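Side-chain contacts in heme-binding protein HutZ (PDB 3TGV), which binds heme with high efficiency and very probably degrades it to the beta and delta isomers of biliverdin, with release of iron: residues S31-V36 against Y42-S47; S89-E92 against E96-C99; Q100-M105 against F122-L127. The protein carries 1 engineered substitution. All blocks are in the same frame, centred on the assembly; numbering follows the deposited sequence.

Interaction 1. Residues S31-V36 against Y42-S47; sequences SYAPFV and YFVLIS
Val36 and Phe43 form the tight end of this contact, an antiparallel hydrogen-bonded pair. Phe43 N donates to Val36 O at 2.8 Å, arriving nearly along the C=O axis, while the return bond from Val36 N to Phe43 O is longer, at 3.2 Å. The side chains of the pair cross obliquely, with Val36 CG2 set 4.0 Å from Phe43 CB. Beyond CB the phenyl ring of Phe43 turns away from strand 31-36 and is taken up by Val101 of helix 96-109 and Leu124 of the adjoining strand. On the opposite face of the sheet, Phe35 and Tyr42 lie side by side and point the same way. Phe35 CD2 comes to the edge of the Tyr42 ring, 3.7 Å from CD1, and the two planes are inclined at 37°. Arg108 makes a cation-pi contact with Phe35, and the hydroxyl of Tyr42 is hydrogen-bonded to Arg11. Both segments belong to the beta hairpin 28-38/41-47 of the split-barrel fold of the pyridoxamine 5'-phosphate oxidase-like proteins, to which the HugZ/HutZ heme oxygenases belong. The hairpin is strongly twisted: the strand directions differ by 139°, and away from the paired end the backbones diverge. There a water takes the place of direct pairing, donating to Pro34 O at 2.6 Å and accepting from Leu45 N. Side chains still bridge part of the widening gap, since Ala33 CB touches both Val44 CG1 and Ile46 CG2, 3.7 Å from each. Val44 CG1 is placed beside its own backbone N (chi1 -64°) and reaches Pro34 O as well. At the far end Ser31 and Ser47 are partly exposed, whereas Tyr32 turns away to the second subunit, its hydroxyl hydrogen-bonded to Leu76 and Arg79 of that chain.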
loop_
_atom_site.group_PDB
_atom_site.type_symbol
_atom_site.label_atom_id
_atom_site.label_comp_id
_atom_site.label_asym_id
_atom_site.label_seq_id
_atom_site.Cartn_x
_atom_site.Cartn_y
_atom_site.Cartn_z
ATOM N N SER A 31 2.377 4.632 -1.372
ATOM C CA SER A 31 1.588 5.771 -0.932
ATOM C C SER A 31 0.143 5.356 -1.061
ATOM O O SER A 31 -0.140 4.212 -1.430
ATOM C CB SER A 31 1.845 6.968 -1.849
ATOM O OG SER A 31 1.508 6.632 -3.186
ATOM N N TYR A 32 -0.775 6.272 -0.763
ATOM C CA TYR A 32 -2.196 6.023 -1.018
ATOM C C TYR A 32 -2.852 7.275 -1.616
ATOM O O TYR A 32 -2.294 8.371 -1.558
ATOM C CB TYR A 32 -2.922 5.639 0.270
ATOM C CG TYR A 32 -3.297 6.858 1.074
ATOM C CD1 TYR A 32 -2.340 7.552 1.801
ATOM C CD2 TYR A 32 -4.600 7.333 1.081
ATOM C CE1 TYR A 32 -2.677 8.706 2.522
ATOM C CE2 TYR A 32 -4.947 8.470 1.797
ATOM C CZ TYR A 32 -3.987 9.145 2.517
ATOM O OH TYR A 32 -4.351 10.265 3.229
ATOM N N ALA A 33 -4.039 7.105 -2.181
ATOM C CA ALA A 33 -4.822 8.233 -2.664
ATOM C C ALA A 33 -6.296 7.855 -2.719
ATOM O O ALA A 33 -6.644 6.782 -3.214
ATOM C CB ALA A 33 -4.344 8.649 -4.044
ATOM N N PRO A 34 -7.169 8.729 -2.199
ATOM C CA PRO A 34 -8.600 8.542 -2.463
ATOM C C PRO A 34 -8.799 8.516 -3.984
ATOM O O PRO A 34 -7.991 9.102 -4.710
ATOM C CB PRO A 34 -9.241 9.792 -1.839
ATOM C CG PRO A 34 -8.287 10.185 -0.743
ATOM C CD PRO A 34 -6.904 9.821 -1.243
ATOM N N PHE A 35 -9.825 7.829 -4.469
ATOM C CA PHE A 35 -10.009 7.686 -5.910
ATOM C C PHE A 35 -11.481 7.718 -6.276
ATOM O O PHE A 35 -12.343 7.553 -5.420
ATOM C CB PHE A 35 -9.430 6.346 -6.392
ATOM C CG PHE A 35 -10.284 5.152 -6.030
ATOM C CD1 PHE A 35 -10.304 4.664 -4.728
ATOM C CD2 PHE A 35 -11.072 4.519 -6.991
ATOM C CE1 PHE A 35 -11.081 3.559 -4.393
ATOM C CE2 PHE A 35 -11.866 3.427 -6.664
ATOM C CZ PHE A 35 -11.869 2.937 -5.377
ATOM N N VAL A 36 -11.751 7.935 -7.557
ATOM C CA VAL A 36 -13.034 7.574 -8.145
ATOM C C VAL A 36 -12.738 6.732 -9.372
ATOM O O VAL A 36 -11.631 6.781 -9.911
ATOM C CB VAL A 36 -13.853 8.815 -8.573
ATOM C CG1 VAL A 36 -14.146 9.699 -7.379
ATOM C CG2 VAL A 36 -13.118 9.591 -9.652
ATOM N N TYR A 42 -9.359 4.721 -13.487
ATOM C CA TYR A 42 -9.335 5.166 -12.101
ATOM C C TYR A 42 -8.653 6.531 -12.015
ATOM O O TYR A 42 -7.711 6.806 -12.752
ATOM C CB TYR A 42 -8.608 4.153 -11.221
ATOM C CG TYR A 42 -9.309 2.812 -11.080
ATOM C CD1 TYR A 42 -9.988 2.482 -9.913
ATOM C CD2 TYR A 42 -9.291 1.887 -12.108
ATOM C CE1 TYR A 42 -10.624 1.259 -9.768
ATOM C CE2 TYR A 42 -9.933 0.655 -11.975
ATOM C CZ TYR A 42 -10.599 0.352 -10.804
ATOM O OH TYR A 42 -11.233 -0.868 -10.663
ATOM N N PHE A 43 -9.128 7.386 -11.121
ATOM C CA PHE A 43 -8.569 8.728 -11.020
ATOM C C PHE A 43 -8.164 9.080 -9.602
ATOM O O PHE A 43 -8.915 8.850 -8.656
ATOM C CB PHE A 43 -9.552 9.766 -11.559
ATOM C CG PHE A 43 -9.844 9.610 -13.023
ATOM C CD1 PHE A 43 -9.204 10.410 -13.960
ATOM C CD2 PHE A 43 -10.755 8.656 -13.463
ATOM C CE1 PHE A 43 -9.472 10.260 -15.313
ATOM C CE2 PHE A 43 -11.024 8.502 -14.804
ATOM C CZ PHE A 43 -10.385 9.299 -15.732
ATOM N N VAL A 44 -6.969 9.641 -9.468
ATOM C CA VAL A 44 -6.517 10.172 -8.187
ATOM C C VAL A 44 -6.094 11.627 -8.337
ATOM O O VAL A 44 -5.580 12.022 -9.383
ATOM C CB VAL A 44 -5.342 9.366 -7.625
ATOM C CG1 VAL A 44 -5.786 7.929 -7.328
ATOM C CG2 VAL A 44 -4.166 9.394 -8.600
ATOM N N LEU A 45 -6.317 12.407 -7.284
ATOM C CA LEU A 45 -5.987 13.831 -7.263
ATOM C C LEU A 45 -4.930 14.061 -6.193
ATOM O O LEU A 45 -5.245 14.108 -5.007
ATOM C CB LEU A 45 -7.233 14.662 -6.952
ATOM C CG LEU A 45 -7.073 16.191 -6.936
ATOM C CD1 LEU A 45 -6.611 16.690 -8.296
ATOM C CD2 LEU A 45 -8.362 16.880 -6.519
ATOM N N ILE A 46 -3.680 14.211 -6.620
ATOM C CA ILE A 46 -2.552 14.151 -5.704
ATOM C C ILE A 46 -1.572 15.327 -5.858
ATOM O O ILE A 46 -1.573 16.038 -6.866
ATOM C CB ILE A 46 -1.785 12.818 -5.857
ATOM C CG1 ILE A 46 -1.256 12.674 -7.281
ATOM C CG2 ILE A 46 -2.683 11.657 -5.489
ATOM C CD1 ILE A 46 -0.329 11.476 -7.484
ATOM N N SER A 47 -0.723 15.499 -4.855
ATOM C CA SER A 47 0.150 16.663 -4.777
ATOM C C SER A 47 1.527 16.442 -5.397
ATOM O O SER A 47 2.227 15.491 -5.060
ATOM C CB SER A 47 0.289 17.101 -3.317
ATOM O OG SER A 47 1.113 18.244 -3.191
HETATM O O HOH W 1 -7.197 11.606 -4.770
#

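Interaction 2. Residues S89-E92 against E96-C99; sequences SMVE and ELWC
At the short strand-to-helix connection between strand 81-91 and helix 96-109, Val91 faces the first turn of the helix and packs against Leu97 and Trp98. One methyl does most of the work: Val91 CG1, swung anti to the backbone N (chi1 178°), lies 3.7 Å from Trp98 N, 4.0 Å from Trp98 CB and 4.1 Å from Leu97 CB. It therefore sits against the helix backbone as well as the two side chains. The indole of Trp98 turns the edge of its six-membered ring to the backbone of Val91, whose O lies near the ring plane, 3.7 Å from CE3. Glu92 O comes closer, 3.3 Å from Trp98 CB, but lies oblique to the ring. The Glu92 side chain starts away from the helix. Leu124 of the neighbouring strand touches both Val91 and Trp98. Ser95 OG, in the turn, adds polar ties, a hydrogen bond with Glu92 O and a weak one from Trp98 N. The two segments themselves meet through apolar packing and carbonyl-to-carbon approaches, which are less directional than hydrogen bonds.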
loop_
_atom_site.group_PDB
_atom_site.type_symbol
_atom_site.label_atom_id
_atom_site.label_comp_id
_atom_site.label_asym_id
_atom_site.label_seq_id
_atom_site.Cartn_x
_atom_site.Cartn_y
_atom_site.Cartn_z
ATOM N N SER A 89 -1.543 8.645 -16.643
ATOM C CA SER A 89 -1.551 9.773 -17.548
ATOM C C SER A 89 -2.107 10.967 -16.790
ATOM O O SER A 89 -3.051 10.832 -16.010
ATOM C CB SER A 89 -2.409 9.453 -18.772
ATOM O OG SER A 89 -2.015 10.238 -19.879
ATOM N N MET A 90 -1.514 12.136 -16.995
ATOM C CA MET A 90 -2.005 13.339 -16.344
ATOM C C MET A 90 -3.197 13.939 -17.097
ATOM O O MET A 90 -3.216 13.975 -18.330
ATOM C CB MET A 90 -0.887 14.371 -16.209
ATOM C CG MET A 90 -1.357 15.642 -15.561
ATOM S SD MET A 90 -0.023 16.803 -15.166
ATOM C CE MET A 90 -1.018 18.248 -14.721
ATOM N N VAL A 91 -4.197 14.403 -16.355
ATOM C CA VAL A 91 -5.408 14.939 -16.968
ATOM C C VAL A 91 -5.353 16.461 -17.020
ATOM O O VAL A 91 -5.172 17.119 -15.995
ATOM C CB VAL A 91 -6.666 14.506 -16.203
ATOM C CG1 VAL A 91 -7.912 15.111 -16.842
ATOM C CG2 VAL A 91 -6.766 12.985 -16.172
ATOM N N GLU A 92 -5.518 17.017 -18.219
ATOM C CA GLU A 92 -5.332 18.452 -18.416
ATOM C C GLU A 92 -6.349 19.259 -17.627
ATOM O O GLU A 92 -7.551 19.010 -17.700
ATOM C CB GLU A 92 -5.391 18.836 -19.896
ATOM C CG GLU A 92 -5.119 20.321 -20.127
ATOM C CD GLU A 92 -5.116 20.711 -21.598
ATOM O OE1 GLU A 92 -4.022 20.724 -22.207
ATOM O OE2 GLU A 92 -6.207 21.009 -22.141
ATOM N N GLU A 96 -12.490 18.637 -20.439
ATOM C CA GLU A 96 -13.781 18.015 -20.199
ATOM C C GLU A 96 -13.663 16.823 -19.239
ATOM O O GLU A 96 -14.488 16.657 -18.342
ATOM C CB GLU A 96 -14.404 17.582 -21.521
ATOM C CG GLU A 96 -15.885 17.264 -21.435
ATOM C CD GLU A 96 -16.480 16.963 -22.796
ATOM O OE1 GLU A 96 -16.884 15.801 -23.026
ATOM O OE2 GLU A 96 -16.536 17.890 -23.638
ATOM N N LEU A 97 -12.635 16.000 -19.428
ATOM C CA LEU A 97 -12.395 14.884 -18.519
ATOM C C LEU A 97 -12.126 15.375 -17.097
ATOM O O LEU A 97 -12.608 14.789 -16.127
ATOM C CB LEU A 97 -11.234 14.021 -19.011
ATOM C CG LEU A 97 -11.031 12.692 -18.270
ATOM C CD1 LEU A 97 -12.364 11.979 -18.064
ATOM C CD2 LEU A 97 -10.048 11.786 -19.018
ATOM N N TRP A 98 -11.357 16.454 -16.982
ATOM C CA TRP A 98 -11.050 17.047 -15.685
ATOM C C TRP A 98 -12.318 17.423 -14.943
ATOM O O TRP A 98 -12.514 17.047 -13.787
ATOM C CB TRP A 98 -10.189 18.297 -15.859
ATOM C CG TRP A 98 -10.048 19.105 -14.606
ATOM C CD1 TRP A 98 -10.968 19.971 -14.076
ATOM C CD2 TRP A 98 -8.918 19.138 -13.725
ATOM N NE1 TRP A 98 -10.478 20.532 -12.921
ATOM C CE2 TRP A 98 -9.221 20.038 -12.687
ATOM C CE3 TRP A 98 -7.678 18.492 -13.721
ATOM C CZ2 TRP A 98 -8.332 20.305 -11.649
ATOM C CZ3 TRP A 98 -6.797 18.761 -12.693
ATOM C CH2 TRP A 98 -7.127 19.658 -11.670
ATOM N N CYS A 99 -13.180 18.179 -15.611
ATOM C CA CYS A 99 -14.404 18.653 -14.985
ATOM C C CYS A 99 -15.297 17.494 -14.544
ATOM O O CYS A 99 -15.871 17.527 -13.457
ATOM C CB CYS A 99 -15.144 19.600 -15.933
ATOM S SG CYS A 99 -14.150 21.042 -16.432
#

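Interaction 3. Residues Q100-M105 against F122-L127; sequences QVIAQM and FMLFRL
Helix 100-105 runs almost at right angles across strand 122-127, the two directions differing by 99°, with their axes 10.7 Å apart at closest approach. Ile102 and Leu124 have the nearest CA atoms, yet these are still 8.6 Å apart, a spacing that only side chains bridge. Leu124 is the strand residue that rises to the helix, and three helix residues touch it: Val101 approaches both of its methyls, Ile102 meets CD2 and Met105 meets CD1. With CG anti to the backbone N (chi1 176°), the branched end of Leu124 is carried toward the helix, where the three residues meet its tip. Val101 makes the closest contact: the two side chains meet at a slant, Val101 CG1 lying 3.9 Å from Leu124 CD1 and Val101 CB 4.0 Å from Leu124 CD2. Ile102 approaches more loosely from its CD1, 4.5 Å from Leu124 CD2. One turn along the helix from Val101, Met105 brings its sulfur to 4.4 Å from Leu124 CD1. Around this contact Val101 and Met105 also pack on Val36 of the hairpin, and Ile102 and Met105 on Ile113 of helix 112-116. Gln104 lies outside the contact and ties the helix to the hairpin instead, its amide hydrogen-bonded to Asn38 and to the carbonyl of Gln37. The contact is one part of the packing of helix 96-109 on the sheet. Between these two segments it is wholly apolar, and its stability probably comes from burial.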
loop_
_atom_site.group_PDB
_atom_site.type_symbol
_atom_site.label_atom_id
_atom_site.label_comp_id
_atom_site.label_asym_id
_atom_site.label_seq_id
_atom_site.Cartn_x
_atom_site.Cartn_y
_atom_site.Cartn_z
ATOM N N GLN A 100 -15.399 16.463 -15.376
ATOM C CA GLN A 100 -16.223 15.301 -15.042
ATOM C C GLN A 100 -15.715 14.581 -13.795
ATOM O O GLN A 100 -16.473 14.313 -12.858
ATOM C CB GLN A 100 -16.270 14.328 -16.216
ATOM C CG GLN A 100 -16.941 14.892 -17.454
ATOM C CD GLN A 100 -16.628 14.091 -18.704
ATOM O OE1 GLN A 100 -16.653 12.857 -18.694
ATOM N NE2 GLN A 100 -16.317 14.793 -19.790
ATOM N N VAL A 101 -14.425 14.269 -13.788
ATOM C CA VAL A 101 -13.831 13.539 -12.677
ATOM C C VAL A 101 -13.843 14.376 -11.395
ATOM O O VAL A 101 -14.154 13.861 -10.321
ATOM C CB VAL A 101 -12.402 13.065 -13.008
ATOM C CG1 VAL A 101 -11.785 12.335 -11.813
ATOM C CG2 VAL A 101 -12.423 12.162 -14.231
ATOM N N ILE A 102 -13.516 15.663 -11.504
ATOM C CA ILE A 102 -13.580 16.533 -10.335
ATOM C C ILE A 102 -14.992 16.502 -9.751
ATOM O O ILE A 102 -15.181 16.345 -8.540
ATOM C CB ILE A 102 -13.195 17.989 -10.663
ATOM C CG1 ILE A 102 -11.733 18.085 -11.106
ATOM C CG2 ILE A 102 -13.420 18.871 -9.455
ATOM C CD1 ILE A 102 -10.737 17.587 -10.081
ATOM N N ALA A 103 -15.983 16.653 -10.620
ATOM C CA ALA A 103 -17.379 16.533 -10.214
ATOM C C ALA A 103 -17.623 15.231 -9.455
ATOM O O ALA A 103 -18.139 15.243 -8.339
ATOM C CB ALA A 103 -18.284 16.598 -11.434
ATOM N N GLN A 104 -17.253 14.108 -10.071
ATOM C CA GLN A 104 -17.433 12.798 -9.453
ATOM C C GLN A 104 -16.769 12.747 -8.084
ATOM O O GLN A 104 -17.359 12.279 -7.114
ATOM C CB GLN A 104 -16.878 11.691 -10.361
ATOM C CG GLN A 104 -17.151 10.278 -9.867
ATOM C CD GLN A 104 -16.731 9.216 -10.863
ATOM O OE1 GLN A 104 -16.152 9.517 -11.915
ATOM N NE2 GLN A 104 -17.032 7.958 -10.542
ATOM N N MET A 105 -15.541 13.249 -8.012
ATOM C CA MET A 105 -14.783 13.261 -6.764
ATOM C C MET A 105 -15.455 14.096 -5.690
ATOM O O MET A 105 -15.493 13.700 -4.528
ATOM C CB MET A 105 -13.361 13.757 -7.006
ATOM C CG MET A 105 -12.503 12.784 -7.788
ATOM S SD MET A 105 -10.773 13.289 -7.821
ATOM C CE MET A 105 -10.848 14.811 -6.903
ATOM N N PHE A 122 -1.787 20.274 -7.063
ATOM C CA PHE A 122 -2.650 19.100 -7.150
ATOM C C PHE A 122 -2.969 18.730 -8.578
ATOM O O PHE A 122 -3.618 19.482 -9.297
ATOM C CB PHE A 122 -3.909 19.241 -6.306
ATOM C CG PHE A 122 -3.720 18.794 -4.892
ATOM C CD1 PHE A 122 -3.241 19.671 -3.939
ATOM C CD2 PHE A 122 -3.987 17.482 -4.522
ATOM C CE1 PHE A 122 -3.048 19.263 -2.634
ATOM C CE2 PHE A 122 -3.798 17.063 -3.219
ATOM C CZ PHE A 122 -3.330 17.954 -2.273
ATOM N N MET A 123 -2.483 17.558 -8.971
ATOM C CA MET A 123 -2.592 17.073 -10.331
ATOM C C MET A 123 -3.584 15.918 -10.376
ATOM O O MET A 123 -3.693 15.151 -9.419
ATOM C CB MET A 123 -1.227 16.580 -10.806
ATOM C CG MET A 123 -0.101 17.555 -10.561
ATOM S SD MET A 123 1.502 16.819 -10.919
ATOM C CE MET A 123 2.178 18.065 -12.022
ATOM N N LEU A 124 -4.296 15.790 -11.488
ATOM C CA LEU A 124 -5.243 14.694 -11.658
ATOM C C LEU A 124 -4.673 13.648 -12.605
ATOM O O LEU A 124 -4.392 13.940 -13.767
ATOM C CB LEU A 124 -6.569 15.231 -12.195
ATOM C CG LEU A 124 -7.672 14.230 -12.543
ATOM C CD1 LEU A 124 -8.135 13.466 -11.307
ATOM C CD2 LEU A 124 -8.833 14.966 -13.184
ATOM N N PHE A 125 -4.490 12.429 -12.110
ATOM C CA PHE A 125 -3.957 11.357 -12.944
ATOM C C PHE A 125 -5.029 10.333 -13.285
ATOM O O PHE A 125 -5.752 9.875 -12.407
ATOM C CB PHE A 125 -2.779 10.647 -12.263
ATOM C CG PHE A 125 -1.517 11.469 -12.202
ATOM C CD1 PHE A 125 -0.539 11.338 -13.176
ATOM C CD2 PHE A 125 -1.310 12.361 -11.170
ATOM C CE1 PHE A 125 0.622 12.086 -13.123
ATOM C CE2 PHE A 125 -0.154 13.113 -11.113
ATOM C CZ PHE A 125 0.812 12.976 -12.092
ATOM N N ARG A 126 -5.126 9.990 -14.564
ATOM C CA ARG A 126 -5.928 8.844 -14.992
ATOM C C ARG A 126 -5.090 7.573 -14.977
ATOM O O ARG A 126 -3.984 7.546 -15.510
ATOM C CB ARG A 126 -6.491 9.057 -16.397
ATOM C CG ARG A 126 -6.794 7.746 -17.091
ATOM C CD ARG A 126 -7.938 7.831 -18.080
ATOM N NE ARG A 126 -7.554 8.466 -19.332
ATOM C CZ ARG A 126 -8.089 8.160 -20.511
ATOM N NH1 ARG A 126 -9.021 7.214 -20.598
ATOM N NH2 ARG A 126 -7.688 8.795 -21.606
ATOM N N LEU A 127 -5.614 6.517 -14.367
ATOM C CA LEU A 127 -4.889 5.257 -14.304
ATOM C C LEU A 127 -5.681 4.172 -15.008
ATOM O O LEU A 127 -6.820 3.897 -14.638
ATOM C CB LEU A 127 -4.659 4.854 -12.853
ATOM C CG LEU A 127 -4.239 5.982 -11.924
ATOM C CD1 LEU A 127 -4.161 5.447 -10.514
ATOM C CD2 LEU A 127 -2.912 6.565 -12.361
#

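Interactions 2 and 3 and the Val36-Phe43 side of interaction 1 join on the helix-covered face of the sheet. Interactions 2 and 3 share helix 96-109, and their centres are about 7 Å apart. Strand 122-127 runs between strands 41-47 and 81-91: Val91 N is probably hydrogen-bonded to Leu124 O on one side, and Ile46 O to Met123 N on the other. Phe43 joins interaction 1, whose centre is about 13 Å from that of interaction 2, to the helix start, its CE1 3.9 Å from Val91 CG2 and 4.0 Å from Leu97 CD2. Interaction 1 alone reaches the second subunit, whereas interactions 2 and 3 are packing within the chain.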